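Local coordinates for protein adenine phosphoribosyltransferase (Giardia intestinalis, PDB 1L1Q) that catalyses the transfer of a phosphoribosyl group from phosphoribosyl pyrophosphate to adenine, forming AMP in purine metabolism, at residues A[114-120]-A[140-146]. Numbering follows the deposited sequence.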
loop_
_atom_site.group_PDB
_atom_site.type_symbol
_atom_site.label_atom_id
_atom_site.label_comp_id
_atom_site.label_asym_id
_atom_site.label_seq_id
_atom_site.Cartn_x
_atom_site.Cartn_y
_atom_site.Cartn_z
ATOM N N LEU A 114 0.561 -12.707 -13.170
ATOM C CA LEU A 114 -0.120 -12.193 -14.356
ATOM C C LEU A 114 0.135 -13.058 -15.573
ATOM O O LEU A 114 1.179 -13.708 -15.683
ATOM C CB LEU A 114 0.342 -10.758 -14.668
ATOM C CG LEU A 114 0.156 -9.691 -13.580
ATOM C CD1 LEU A 114 0.724 -8.367 -14.053
ATOM C CD2 LEU A 114 -1.314 -9.543 -13.255
ATOM N N GLY A 115 -0.812 -13.030 -16.501
ATOM C CA GLY A 115 -0.692 -13.821 -17.707
ATOM C C GLY A 115 -1.787 -13.489 -18.698
ATOM O O GLY A 115 -2.600 -12.592 -18.452
ATOM N N PRO A 116 -1.839 -14.214 -19.825
ATOM C CA PRO A 116 -2.788 -14.089 -20.935
ATOM C C PRO A 116 -4.272 -13.953 -20.587
ATOM O O PRO A 116 -5.012 -13.276 -21.289
ATOM C CB PRO A 116 -2.500 -15.344 -21.770
ATOM C CG PRO A 116 -1.043 -15.542 -21.563
ATOM C CD PRO A 116 -0.888 -15.313 -20.083
ATOM N N HIS A 117 -4.716 -14.613 -19.522
ATOM C CA HIS A 117 -6.123 -14.548 -19.120
ATOM C C HIS A 117 -6.529 -13.276 -18.360
ATOM O O HIS A 117 -7.720 -12.994 -18.213
ATOM C CB HIS A 117 -6.465 -15.756 -18.241
ATOM C CG HIS A 117 -6.243 -17.071 -18.915
ATOM N ND1 HIS A 117 -6.990 -17.486 -19.993
ATOM C CD2 HIS A 117 -5.328 -18.044 -18.692
ATOM C CE1 HIS A 117 -6.542 -18.656 -20.413
ATOM N NE2 HIS A 117 -5.535 -19.017 -19.641
ATOM N N ASP A 118 -5.553 -12.502 -17.898
ATOM C CA ASP A 118 -5.843 -11.306 -17.106
ATOM C C ASP A 118 -6.289 -10.030 -17.813
ATOM O O ASP A 118 -5.840 -9.720 -18.915
ATOM C CB ASP A 118 -4.625 -10.962 -16.231
ATOM C CG ASP A 118 -4.383 -11.992 -15.128
ATOM O OD1 ASP A 118 -5.298 -12.198 -14.302
ATOM O OD2 ASP A 118 -3.285 -12.586 -15.077
ATOM N N VAL A 119 -7.198 -9.308 -17.161
ATOM C CA VAL A 119 -7.658 -8.006 -17.640
ATOM C C VAL A 119 -7.199 -7.142 -16.468
ATOM O O VAL A 119 -7.764 -7.188 -15.379
ATOM C CB VAL A 119 -9.192 -7.946 -17.819
ATOM C CG1 VAL A 119 -9.606 -6.556 -18.266
ATOM C CG2 VAL A 119 -9.626 -8.982 -18.868
ATOM N N VAL A 120 -6.135 -6.385 -16.698
ATOM C CA VAL A 120 -5.519 -5.575 -15.664
ATOM C C VAL A 120 -5.917 -4.118 -15.534
ATOM O O VAL A 120 -6.024 -3.393 -16.522
ATOM C CB VAL A 120 -3.968 -5.600 -15.823
ATOM C CG1 VAL A 120 -3.324 -4.577 -14.901
ATOM C CG2 VAL A 120 -3.438 -6.988 -15.540
ATOM N N CYS A 140 3.662 -5.656 -17.648
ATOM C CA CYS A 140 2.466 -6.481 -17.706
ATOM C C CYS A 140 2.432 -7.271 -19.005
ATOM O O CYS A 140 2.110 -8.457 -19.021
ATOM C CB CYS A 140 1.209 -5.613 -17.588
ATOM S SG CYS A 140 0.955 -4.894 -15.945
ATOM N N GLU A 141 2.780 -6.610 -20.101
ATOM C CA GLU A 141 2.777 -7.279 -21.391
ATOM C C GLU A 141 3.850 -8.366 -21.478
ATOM O O GLU A 141 3.610 -9.429 -22.061
ATOM C CB GLU A 141 2.909 -6.239 -22.510
ATOM C CG GLU A 141 1.678 -5.335 -22.579
ATOM C CD GLU A 141 1.790 -4.185 -23.574
ATOM O OE1 GLU A 141 0.748 -3.548 -23.854
ATOM O OE2 GLU A 141 2.905 -3.910 -24.070
ATOM N N THR A 142 5.020 -8.131 -20.890
ATOM C CA THR A 142 6.061 -9.151 -20.931
ATOM C C THR A 142 5.628 -10.370 -20.116
ATOM O O THR A 142 6.023 -11.496 -20.419
ATOM C CB THR A 142 7.400 -8.636 -20.384
ATOM O OG1 THR A 142 7.228 -8.212 -19.032
ATOM C CG2 THR A 142 7.901 -7.462 -21.215
ATOM N N ALA A 143 4.804 -10.140 -19.090
ATOM C CA ALA A 143 4.298 -11.217 -18.234
ATOM C C ALA A 143 3.182 -11.987 -18.931
ATOM O O ALA A 143 2.698 -13.014 -18.421
ATOM C CB ALA A 143 3.780 -10.647 -16.915
ATOM N N GLY A 144 2.753 -11.482 -20.084
ATOM C CA GLY A 144 1.722 -12.171 -20.836
ATOM C C GLY A 144 0.378 -11.486 -20.987
ATOM O O GLY A 144 -0.489 -12.004 -21.699
ATOM N N VAL A 145 0.179 -10.342 -20.336
ATOM C CA VAL A 145 -1.107 -9.652 -20.455
ATOM C C VAL A 145 -1.234 -9.043 -21.846
ATOM O O VAL A 145 -0.284 -8.438 -22.349
ATOM C CB VAL A 145 -1.252 -8.525 -19.405
ATOM C CG1 VAL A 145 -2.629 -7.880 -19.511
ATOM C CG2 VAL A 145 -1.032 -9.085 -18.006
ATOM N N LYS A 146 -2.403 -9.195 -22.464
ATOM C CA LYS A 146 -2.623 -8.653 -23.800
ATOM C C LYS A 146 -2.824 -7.137 -23.788
ATOM O O LYS A 146 -3.514 -6.598 -22.921
ATOM C CB LYS A 146 -3.831 -9.333 -24.447
ATOM C CG LYS A 146 -3.686 -10.829 -24.605
ATOM C CD LYS A 146 -4.963 -11.421 -25.174
ATOM C CE LYS A 146 -4.909 -12.935 -25.295
ATOM N NZ LYS A 146 -6.241 -13.469 -25.722
HETATM O O HOH W 1 -4.671 -10.585 -21.358
#
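Leu114, Gly115 and Pro116 pack against Ala143, Gly144 and Val145 in an apolar, water-bridged contact between the turn leading into strand 120-124 and the C-terminal end of helix 131-142, in the phosphoribosyltransferase fold. Val145 is the hub. Its CG2 lies against Leu114 CB (4.0 Å) and Val120 CG2, the two valine side chains crossing at about a right angle, while CG1, anti to its backbone N (chi1 -177°), is carried to Asp118 O at 3.7 Å. Leu114 spans the helix end: CB meets Ala143 CB, and CD1 reaches Cys140 SG at 4.0 Å. Gly144, the first residue to leave helical angles, has positive phi (114°) in a Schellman motif, and its lack of a side chain lets Gly115 and the Pro116 ring come close. Gly144 O lies over the face of the Pro116 ring and takes a CA-H...O contact from Pro116 CA (3.2 Å). One water ties the backbones together, donating to Pro116 O (2.7 Å) and Asp118 O and accepting from Lys146 N (2.9 Å). The type I turn from Gly115 to Asp118 is braced by Gly115 N, bonded to the anti lone pair of Asp118 OD2 (2.9 Å), while OD1 forms a salt bridge with Lys56. Leu114 and Val120 both touch Val58 of strand 56-60, and Val145, just past the helix, touches Ile150 of strand 150-154; these two strands flank strand 120-124 in the central sheet.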